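Local coordinates for hypothetical protein PH0495 (Pyrococcus horikoshii, PDB 1X3L) that phosphorylates D-glycerate to 2-phosphoglycerate with ATP and a divalent metal such as magnesium, and also accepts other nucleotides or pyrophosphate as phosphate donor, at residues M63-A66 / I67-L71; A161-H164 / E165-V169; P214-F217 / E218-K221; D382-T385 / Y386-R390; G393-V396 / E397-L400. All coordinates share one frame; numbering follows the deposited sequence.

Contact 1 of 5, residues M63-A66 / I67-L71; sequences MARA and IEDIL
Helix 60-70 is the crossover helix of a beta-alpha-beta unit, running between the parallel strands 51-56 and 75-81, and R65 and D69 meet on one side of it, one turn apart. The R65 chain leaves with CG anti to the backbone N (chi1 -173°), and the bend at chi3 lays the guanidinium obliquely near the D69 carboxylate without gripping it: NH1 of R65 is 4.1 Å from OD2 of D69, the two planes are 63° apart, and the oxygen lies well out of the guanidinium plane. Opposite charges are near each other here, but no N-H points at the carboxylate. Each group has a firmer partner elsewhere, R65 in a salt bridge with E62 and a cation-pi contact with Y24, D69 in a hydrogen bond between OD2 and the Y24 hydroxyl. OD2 of D69 also stands 3.0 Å from the carbonyl O of R65, two acceptors side by side. Behind these side chains the sound backbone bond is E68 N to A64 O, 3.1 Å and in the carbonyl plane. At the next residue, D69 N is shared weakly between R65 O (3.1 Å) and A66 O (3.2 Å), and I70 N reaches A66 O only weakly at 3.5 Å. I67 turns to F126 and L128 of strand 124-129, while A66 packs on Y24 and V27 of helix 23-30. The attraction between R65 and D69 is thus probably a modest electrostatic one, and both residues also meet Y24 of helix 23-30.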
# COMPACT_ATOMS: atom_id res chain seq x y z
N MET A 63 1.11 -12.21 6.96
CA MET A 63 0.65 -11.51 8.16
C MET A 63 0.13 -12.52 9.19
O MET A 63 0.43 -12.41 10.38
CB MET A 63 -0.44 -10.50 7.79
CG MET A 63 0.11 -9.29 7.03
SD MET A 63 -1.14 -8.18 6.38
CE MET A 63 -1.54 -7.21 7.86
N ALA A 64 -0.62 -13.51 8.72
CA ALA A 64 -1.17 -14.54 9.59
C ALA A 64 -0.06 -15.33 10.28
O ALA A 64 -0.17 -15.68 11.45
CB ALA A 64 -2.06 -15.49 8.78
N ARG A 65 1.00 -15.62 9.53
CA ARG A 65 2.13 -16.37 10.07
C ARG A 65 2.76 -15.64 11.26
O ARG A 65 3.16 -16.26 12.24
CB ARG A 65 3.17 -16.60 8.96
CG ARG A 65 4.32 -17.52 9.34
CD ARG A 65 5.09 -17.96 8.10
NE ARG A 65 5.73 -16.84 7.40
CZ ARG A 65 6.88 -16.27 7.77
NH1 ARG A 65 7.53 -16.71 8.84
NH2 ARG A 65 7.37 -15.26 7.07
N ALA A 66 2.83 -14.31 11.17
CA ALA A 66 3.40 -13.51 12.24
C ALA A 66 2.56 -13.64 13.52
O ALA A 66 3.10 -13.78 14.62
CB ALA A 66 3.49 -12.04 11.82
N ILE A 67 1.24 -13.59 13.36
CA ILE A 67 0.36 -13.71 14.52
C ILE A 67 0.50 -15.08 15.19
O ILE A 67 0.56 -15.16 16.42
CB ILE A 67 -1.11 -13.48 14.11
CG1 ILE A 67 -1.31 -12.04 13.64
CG2 ILE A 67 -2.03 -13.78 15.28
CD1 ILE A 67 -1.03 -11.00 14.72
N GLU A 68 0.57 -16.14 14.38
CA GLU A 68 0.72 -17.49 14.93
C GLU A 68 2.06 -17.68 15.64
O GLU A 68 2.17 -18.51 16.53
CB GLU A 68 0.61 -18.55 13.83
CG GLU A 68 -0.74 -18.66 13.16
CD GLU A 68 -0.85 -19.92 12.32
OE1 GLU A 68 0.06 -20.19 11.51
OE2 GLU A 68 -1.85 -20.65 12.47
N ASP A 69 3.07 -16.91 15.25
CA ASP A 69 4.38 -17.04 15.87
C ASP A 69 4.46 -16.38 17.24
O ASP A 69 5.40 -16.63 18.00
CB ASP A 69 5.49 -16.48 14.97
CG ASP A 69 5.67 -17.30 13.70
OD1 ASP A 69 5.41 -18.52 13.73
OD2 ASP A 69 6.10 -16.72 12.68
N ILE A 70 3.49 -15.54 17.57
CA ILE A 70 3.50 -14.86 18.86
C ILE A 70 2.25 -15.12 19.69
O ILE A 70 2.18 -14.71 20.84
CB ILE A 70 3.68 -13.34 18.70
CG1 ILE A 70 2.49 -12.74 17.95
CG2 ILE A 70 4.98 -13.05 17.97
CD1 ILE A 70 2.57 -11.23 17.77
N LEU A 71 1.27 -15.79 19.10
CA LEU A 71 0.02 -16.09 19.80
C LEU A 71 -0.59 -17.41 19.35
O LEU A 71 -0.47 -17.80 18.19
CB LEU A 71 -1.00 -14.96 19.55
CG LEU A 71 -0.71 -13.57 20.13
CD1 LEU A 71 -1.69 -12.56 19.54
CD2 LEU A 71 -0.82 -13.61 21.65

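Contact 2 of 5, residues A161-H164 / E165-V169; sequences AKIH and EINTV
E165 folds its side chain back over K162, the residue at the N-cap position. Its CB lies 3.4 Å from K162 O. CG, turned beside its own backbone N and anti to the carbonyl carbon (chi1 -62°), comes 3.3 Å from CE1 of the H164 imidazole, whose plane is 52° from that of the carboxylate. Farther out, CD crosses at a slant over CB and CG of K162. At the tip, OE1 takes the backbone N-H of K162 on its anti lone pair at 3.2 Å, and the same oxygen is hydrogen-bonded to the Y227 hydroxyl. This is the first turn of helix 163-171: a side chain three residues on reaches back to the N-cap amide, while K162 O receives I166 N at 3.1 Å and, weakly, E165 N. CG1 of I166 lies 3.8 Å from CB of A161, and the I166 side chain also touches L156 and L157 of helix 146-158. On the next turn T168 grips H164 O twice, through OG1 at 3.0 Å and through its backbone N at 3.1 Å, the two donors arriving from opposite faces of the carbonyl plane. N167 turns its amide oxygen to R170, OD1 accepting from NH2.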
# COMPACT_ATOMS: atom_id res chain seq x y z
N ALA A 161 -17.24 6.26 -14.37
CA ALA A 161 -17.67 6.69 -13.05
C ALA A 161 -16.46 6.91 -12.15
O ALA A 161 -15.49 6.16 -12.21
CB ALA A 161 -18.58 5.64 -12.44
N LYS A 162 -16.52 7.95 -11.32
CA LYS A 162 -15.42 8.24 -10.41
C LYS A 162 -15.22 7.05 -9.48
O LYS A 162 -16.18 6.39 -9.07
CB LYS A 162 -15.71 9.52 -9.62
CG LYS A 162 -15.84 10.76 -10.50
CD LYS A 162 -15.91 12.04 -9.67
CE LYS A 162 -16.05 13.27 -10.55
NZ LYS A 162 -16.02 14.55 -9.77
N ILE A 163 -13.96 6.77 -9.14
CA ILE A 163 -13.62 5.64 -8.29
C ILE A 163 -14.31 5.59 -6.92
O ILE A 163 -14.65 4.51 -6.44
CB ILE A 163 -12.09 5.55 -8.08
CG1 ILE A 163 -11.75 4.47 -7.05
CG2 ILE A 163 -11.55 6.91 -7.67
CD1 ILE A 163 -10.27 4.30 -6.80
N HIS A 164 -14.53 6.74 -6.30
CA HIS A 164 -15.17 6.74 -4.99
C HIS A 164 -16.68 6.50 -5.11
O HIS A 164 -17.32 6.02 -4.18
CB HIS A 164 -14.89 8.05 -4.25
CG HIS A 164 -15.58 9.24 -4.84
ND1 HIS A 164 -16.93 9.48 -4.67
CD2 HIS A 164 -15.11 10.27 -5.58
CE1 HIS A 164 -17.26 10.61 -5.29
NE2 HIS A 164 -16.17 11.11 -5.85
N GLU A 165 -17.24 6.84 -6.27
CA GLU A 165 -18.67 6.65 -6.52
C GLU A 165 -18.92 5.17 -6.77
O GLU A 165 -20.01 4.67 -6.50
CB GLU A 165 -19.12 7.46 -7.74
CG GLU A 165 -18.97 8.97 -7.58
CD GLU A 165 -19.45 9.74 -8.79
OE1 GLU A 165 -18.96 9.47 -9.91
OE2 GLU A 165 -20.33 10.62 -8.64
N ILE A 166 -17.91 4.49 -7.31
CA ILE A 166 -18.00 3.07 -7.59
C ILE A 166 -17.88 2.30 -6.29
O ILE A 166 -18.51 1.25 -6.11
CB ILE A 166 -16.88 2.63 -8.56
CG1 ILE A 166 -17.13 3.24 -9.94
CG2 ILE A 166 -16.81 1.11 -8.64
CD1 ILE A 166 -16.06 2.92 -10.97
N ASN A 167 -17.07 2.83 -5.38
CA ASN A 167 -16.87 2.22 -4.07
C ASN A 167 -18.15 2.36 -3.26
O ASN A 167 -18.50 1.49 -2.47
CB ASN A 167 -15.73 2.92 -3.32
CG ASN A 167 -14.39 2.74 -4.00
OD1 ASN A 167 -14.29 2.09 -5.05
ND2 ASN A 167 -13.34 3.32 -3.42
N THR A 168 -18.85 3.47 -3.45
CA THR A 168 -20.10 3.73 -2.75
C THR A 168 -21.14 2.69 -3.14
O THR A 168 -21.82 2.13 -2.28
CB THR A 168 -20.64 5.12 -3.08
OG1 THR A 168 -19.77 6.11 -2.51
CG2 THR A 168 -22.05 5.30 -2.51
N VAL A 169 -21.26 2.44 -4.44
CA VAL A 169 -22.21 1.46 -4.92
C VAL A 169 -21.80 0.07 -4.47
O VAL A 169 -22.62 -0.67 -3.93
CB VAL A 169 -22.32 1.50 -6.46
CG1 VAL A 169 -23.26 0.41 -6.95
CG2 VAL A 169 -22.84 2.86 -6.92

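Contact 3 of 5, residues P214-F217 / E218-K221. With EDO (1,2-ethanediol), chain F.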
# COMPACT_ATOMS: atom_id res chain seq x y z
N PRO A 214 -19.41 6.75 5.23
CA PRO A 214 -20.42 7.81 5.27
C PRO A 214 -21.46 7.78 4.15
O PRO A 214 -22.54 8.35 4.30
CB PRO A 214 -19.58 9.09 5.25
CG PRO A 214 -18.41 8.69 4.41
CD PRO A 214 -18.08 7.31 4.96
N THR A 215 -21.15 7.12 3.04
CA THR A 215 -22.10 7.07 1.93
C THR A 215 -23.35 6.27 2.32
O THR A 215 -23.32 5.45 3.24
CB THR A 215 -21.47 6.46 0.66
OG1 THR A 215 -21.17 5.08 0.88
CG2 THR A 215 -20.20 7.21 0.29
N THR A 216 -24.44 6.51 1.61
CA THR A 216 -25.71 5.86 1.90
C THR A 216 -26.31 5.17 0.69
O THR A 216 -25.78 5.25 -0.42
CB THR A 216 -26.73 6.89 2.39
OG1 THR A 216 -26.94 7.86 1.36
CG2 THR A 216 -26.22 7.60 3.64
N PHE A 217 -27.44 4.48 0.92
CA PHE A 217 -28.15 3.80 -0.16
C PHE A 217 -28.63 4.87 -1.13
O PHE A 217 -28.66 4.66 -2.34
CB PHE A 217 -29.35 3.03 0.40
CG PHE A 217 -28.98 1.73 1.06
CD1 PHE A 217 -28.48 0.67 0.31
CD2 PHE A 217 -29.14 1.56 2.43
CE1 PHE A 217 -28.14 -0.53 0.92
CE2 PHE A 217 -28.80 0.36 3.05
CZ PHE A 217 -28.29 -0.69 2.29
N GLU A 218 -29.01 6.02 -0.59
CA GLU A 218 -29.49 7.12 -1.41
C GLU A 218 -28.36 7.61 -2.32
O GLU A 218 -28.59 7.91 -3.49
CB GLU A 218 -29.99 8.25 -0.51
CG GLU A 218 -30.68 9.38 -1.24
CD GLU A 218 -31.51 10.24 -0.30
OE1 GLU A 218 -32.44 9.69 0.33
OE2 GLU A 218 -31.23 11.45 -0.19
N ASP A 219 -27.14 7.67 -1.78
CA ASP A 219 -25.99 8.10 -2.58
C ASP A 219 -25.77 7.09 -3.70
O ASP A 219 -25.48 7.46 -4.84
CB ASP A 219 -24.72 8.20 -1.73
CG ASP A 219 -24.76 9.35 -0.75
OD1 ASP A 219 -25.39 10.38 -1.06
OD2 ASP A 219 -24.14 9.24 0.33
N ALA A 220 -25.89 5.80 -3.38
CA ALA A 220 -25.70 4.75 -4.37
C ALA A 220 -26.72 4.84 -5.50
O ALA A 220 -26.38 4.66 -6.67
CB ALA A 220 -25.78 3.39 -3.69
N LYS A 221 -27.98 5.11 -5.16
CA LYS A 221 -29.02 5.22 -6.18
C LYS A 221 -28.77 6.44 -7.06
O LYS A 221 -28.85 6.36 -8.29
CB LYS A 221 -30.40 5.31 -5.53
CG LYS A 221 -31.55 5.27 -6.53
CD LYS A 221 -32.91 5.26 -5.84
CE LYS A 221 -34.05 5.19 -6.86
NZ LYS A 221 -35.39 5.24 -6.21
C1 EDO F . -36.77 5.02 -9.99
O1 EDO F . -36.65 5.74 -8.76
C2 EDO F . -37.19 3.58 -9.72
O2 EDO F . -37.31 2.86 -10.95
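From an extended backbone at T216 the chain turns into helical geometry at F217, and A220 N closes the first turn on T216 O at 3.0 Å. T216 is the N-cap of helix 217-226, and with D219 it forms a capping box, in which each residue's side chain accepts from the other's backbone N-H. In one direction D219 N donates to T216 OG1 at 3.2 Å; the hydroxyl stands between the T216 backbone N and carbonyl carbon (chi1 61°), which aims it at the first turn. In the other, T216 N donates to D219 OD2 at 3.0 Å, meeting that oxygen from above the carboxylate plane, 37° out of it. The two side chains cross obliquely, and OD2 of D219 also lies 3.4 Å from CA of T215. OD1 of D219 is turned to R222 in a salt bridge, so the carboxylate is held from two sides and its rotation is probably restricted. Replacing D219 by an alanine would probably leave the T216 amide without its acceptor and R222 without one of its charge partners, freeing the loop that leads into the helix to shift. F217, buried, packs on L245 and meets the H172 ring edge-to-face, which packs the helix start against helix 235-246 and the loop residue H172. K221 reaches fully extended away from the helix start; its NZ forms a salt bridge with E242 and donates to O1 of a 1,2-ethanediol molecule, probably from the crystallisation liquor, at 2.9 Å.

Contact 4 of 5, residues D382-T385 / Y386-R390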
# COMPACT_ATOMS: atom_id res chain seq x y z
N ASP A 382 24.89 9.51 -8.04
CA ASP A 382 25.63 10.36 -7.12
C ASP A 382 26.25 11.52 -7.89
O ASP A 382 25.93 11.74 -9.06
CB ASP A 382 26.71 9.56 -6.38
CG ASP A 382 27.67 8.84 -7.31
OD1 ASP A 382 28.05 9.43 -8.34
OD2 ASP A 382 28.04 7.69 -7.00
N GLY A 383 27.13 12.27 -7.22
CA GLY A 383 27.77 13.42 -7.84
C GLY A 383 28.71 13.13 -8.99
O GLY A 383 29.16 14.05 -9.69
N THR A 384 29.03 11.86 -9.21
CA THR A 384 29.93 11.50 -10.31
C THR A 384 29.17 10.98 -11.52
O THR A 384 29.74 10.86 -12.61
CB THR A 384 30.90 10.38 -9.91
OG1 THR A 384 30.19 9.13 -9.87
CG2 THR A 384 31.51 10.65 -8.54
N THR A 385 27.89 10.67 -11.34
CA THR A 385 27.09 10.10 -12.42
C THR A 385 26.96 10.90 -13.71
O THR A 385 27.14 10.35 -14.80
CB THR A 385 25.68 9.74 -11.93
OG1 THR A 385 25.78 8.91 -10.76
CG2 THR A 385 24.93 8.99 -13.02
N TYR A 386 26.63 12.18 -13.60
CA TYR A 386 26.47 12.99 -14.81
C TYR A 386 27.69 12.88 -15.72
O TYR A 386 27.56 12.58 -16.91
CB TYR A 386 26.21 14.45 -14.45
CG TYR A 386 25.83 15.28 -15.65
CD1 TYR A 386 24.66 15.02 -16.35
CD2 TYR A 386 26.67 16.29 -16.13
CE1 TYR A 386 24.33 15.75 -17.50
CE2 TYR A 386 26.35 17.02 -17.27
CZ TYR A 386 25.18 16.74 -17.96
OH TYR A 386 24.86 17.44 -19.10
N LYS A 387 28.88 13.12 -15.17
CA LYS A 387 30.09 13.06 -15.98
C LYS A 387 30.37 11.67 -16.55
O LYS A 387 30.95 11.55 -17.63
CB LYS A 387 31.28 13.58 -15.18
CG LYS A 387 31.21 15.10 -15.01
CD LYS A 387 32.44 15.71 -14.32
CE LYS A 387 32.30 17.24 -14.27
NZ LYS A 387 33.43 17.93 -13.58
N LYS A 388 29.96 10.63 -15.83
CA LYS A 388 30.17 9.27 -16.34
C LYS A 388 29.27 9.07 -17.56
O LYS A 388 29.67 8.42 -18.53
CB LYS A 388 29.87 8.24 -15.25
CG LYS A 388 30.94 8.19 -14.16
CD LYS A 388 30.61 7.20 -13.04
CE LYS A 388 31.68 7.24 -11.95
NZ LYS A 388 31.33 6.37 -10.78
N LEU A 389 28.08 9.66 -17.51
CA LEU A 389 27.13 9.56 -18.62
C LEU A 389 27.68 10.33 -19.83
O LEU A 389 27.62 9.85 -20.97
CB LEU A 389 25.78 10.15 -18.21
CG LEU A 389 24.94 9.36 -17.19
CD1 LEU A 389 23.83 10.24 -16.62
CD2 LEU A 389 24.36 8.12 -17.85
N ARG A 390 28.22 11.52 -19.58
CA ARG A 390 28.78 12.34 -20.65
C ARG A 390 30.02 11.69 -21.25
O ARG A 390 30.28 11.84 -22.45
CB ARG A 390 29.11 13.74 -20.12
CG ARG A 390 27.88 14.51 -19.65
CD ARG A 390 26.85 14.64 -20.77
NE ARG A 390 27.32 15.51 -21.84
CZ ARG A 390 26.97 15.40 -23.12
NH1 ARG A 390 26.13 14.44 -23.49
NH2 ARG A 390 27.44 16.25 -24.02
O HOH W 1 25.71 13.65 -11.26
O HOH W 2 28.99 6.27 -9.09
O HOH W 3 29.14 14.24 -12.62
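T385 and L389 make the close-packed side of this helix start: they lie side by side, pointing the same way, with CG2 of T385 4.0 Å from CD1 of L389, and L389 N donates to T385 O at 3.0 Å. T352 covers T385, and V396 of the following helix and V412 cover L389. The polar side of T385 is held too. Its OG1 sits beside its own backbone N, opposite the carbonyl carbon (chi1 -53°), which turns it back to accept from D382 N at 2.9 Å in an almost straight bond (170°). D382 answers with OD1, which takes T385 N only weakly; T384 OG1 donates to D382 OD1 at 2.6 Å from the syn side, T384 N from the anti side, both somewhat out of the carboxylate plane. The solvent side is looser. K388, extended to its tip, runs alongside T384, and K388 NZ reaches T384 OG1 in a weak bond of 3.1 Å. NZ also donates to a water that in turn donates to D382 OD2, an oxygen with R7 as salt-bridge partner. Two more waters join D382 O to Y386 N and G383 O to K387 N; Y386 N and K387 N are thus supplied by water. CG of R390 lies over one face of the Y386 ring, offset toward its rim. D382 and T385 together make a capping box, here where strand 378-382 passes through a short turn into helix 385-391.

Contact 5 of 5, residues G393-V396 / E397-L400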
# COMPACT_ATOMS: atom_id res chain seq x y z
N GLY A 393 29.23 9.60 -23.97
CA GLY A 393 28.50 10.31 -25.00
C GLY A 393 26.99 10.22 -24.90
O GLY A 393 26.29 10.25 -25.91
N ILE A 394 26.47 10.10 -23.68
CA ILE A 394 25.02 10.01 -23.49
C ILE A 394 24.39 11.37 -23.27
O ILE A 394 24.83 12.14 -22.40
CB ILE A 394 24.67 9.09 -22.29
CG1 ILE A 394 25.07 7.65 -22.60
CG2 ILE A 394 23.18 9.17 -22.00
CD1 ILE A 394 24.79 6.67 -21.48
N ASP A 395 23.38 11.69 -24.07
CA ASP A 395 22.68 12.96 -23.93
C ASP A 395 21.49 12.70 -23.02
O ASP A 395 20.46 12.18 -23.45
CB ASP A 395 22.23 13.46 -25.30
CG ASP A 395 21.41 14.73 -25.22
OD1 ASP A 395 21.65 15.54 -24.30
OD2 ASP A 395 20.52 14.91 -26.07
N VAL A 396 21.65 13.07 -21.75
CA VAL A 396 20.61 12.85 -20.75
C VAL A 396 19.24 13.42 -21.11
O VAL A 396 18.23 12.73 -21.00
CB VAL A 396 21.06 13.41 -19.38
CG1 VAL A 396 19.97 13.20 -18.33
CG2 VAL A 396 22.34 12.72 -18.94
N GLU A 397 19.20 14.68 -21.55
CA GLU A 397 17.93 15.31 -21.92
C GLU A 397 17.23 14.50 -23.01
O GLU A 397 16.02 14.31 -22.96
CB GLU A 397 18.16 16.74 -22.42
CG GLU A 397 18.60 17.74 -21.35
CD GLU A 397 19.92 17.37 -20.68
OE1 GLU A 397 20.88 17.02 -21.40
OE2 GLU A 397 20.00 17.45 -19.43
N LYS A 398 17.99 14.04 -23.99
CA LYS A 398 17.42 13.25 -25.08
C LYS A 398 16.90 11.91 -24.57
O LYS A 398 15.84 11.46 -24.98
CB LYS A 398 18.47 13.00 -26.17
CG LYS A 398 17.94 12.28 -27.40
CD LYS A 398 19.05 11.97 -28.41
CE LYS A 398 20.06 10.96 -27.85
NZ LYS A 398 21.14 10.65 -28.83
N VAL A 399 17.66 11.29 -23.67
CA VAL A 399 17.25 10.00 -23.11
C VAL A 399 15.93 10.13 -22.37
O VAL A 399 15.05 9.29 -22.49
CB VAL A 399 18.32 9.45 -22.13
CG1 VAL A 399 17.84 8.13 -21.52
CG2 VAL A 399 19.64 9.23 -22.87
N LEU A 400 15.79 11.21 -21.60
CA LEU A 400 14.56 11.45 -20.85
C LEU A 400 13.40 11.74 -21.80
O LEU A 400 12.28 11.29 -21.58
CB LEU A 400 14.76 12.60 -19.86
CG LEU A 400 15.60 12.24 -18.62
CD1 LEU A 400 16.01 13.49 -17.86
CD2 LEU A 400 14.79 11.29 -17.73
O HOH W 4 22.49 9.88 -26.05
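With CG anti to the backbone N (chi1 176°), the D395 carboxylate swings forward over the first turn of helix 396-401, while K398, also anti at chi1 and bent at chi3 (66°), carries its ammonium back across the D395 side chain, the two crossing at about a right angle. D395 holds the N-cap position, but its capping bond from K398 N to OD2 is weak, and the place of OD2 is doubtful. Firmer is the backbone: V399 N donates to D395 O at 2.9 Å, nearly along the C=O axis. A water accepts from D395 N at 2.8 Å and, weakly, from K398 NZ. OD1 of D395 stands 3.3 Å from OE1 of E397, two like charges with planes 47° apart; R353 lies near E397 as a weak, long ion pair. The apolar half is tighter: CG2 of I394 touches CG2 of V399 at 3.6 Å, and CG1 of V396 lies beside CD1 of L400 at 4.0 Å, with L349 of helix 343-351 covering V396 and V399. Just ahead of I394, G393, at positive phi, is the C-prime residue of a Schellman motif that ends helix 385-391. A leucine in place of D395 would probably forfeit whatever capping the carboxylate gives the helix start, together with its negative charge there. The close D395-E397 pair is likely to be costly when both are ionised, and K398, the helix N terminus and, more weakly, R353 probably offset part of that cost.

How the contacts relate
Following the chain, contact 1 lies on the crossover helix between strands 51-56 and 75-81 of the parallel sheet, far from all the others. Contact 2 opens helix 163-171 and contact 3 opens helix 217-226; their centres are about 10 Å apart, and they meet where T168 packs against T215, D219 and A220. Contacts 4 and 5, in the MOFRL part, are about 12 Å apart between centres: helix 385-391 starts at contact 4 and helix 396-401 follows it at contact 5, the two contacts joined by a probable hydrogen bond from I394 N to L389 O at the first helix's end. All five are local and in series, so none nests in or crosses another; contacts 3 and 4 lie on opposite sides of the chain's centre.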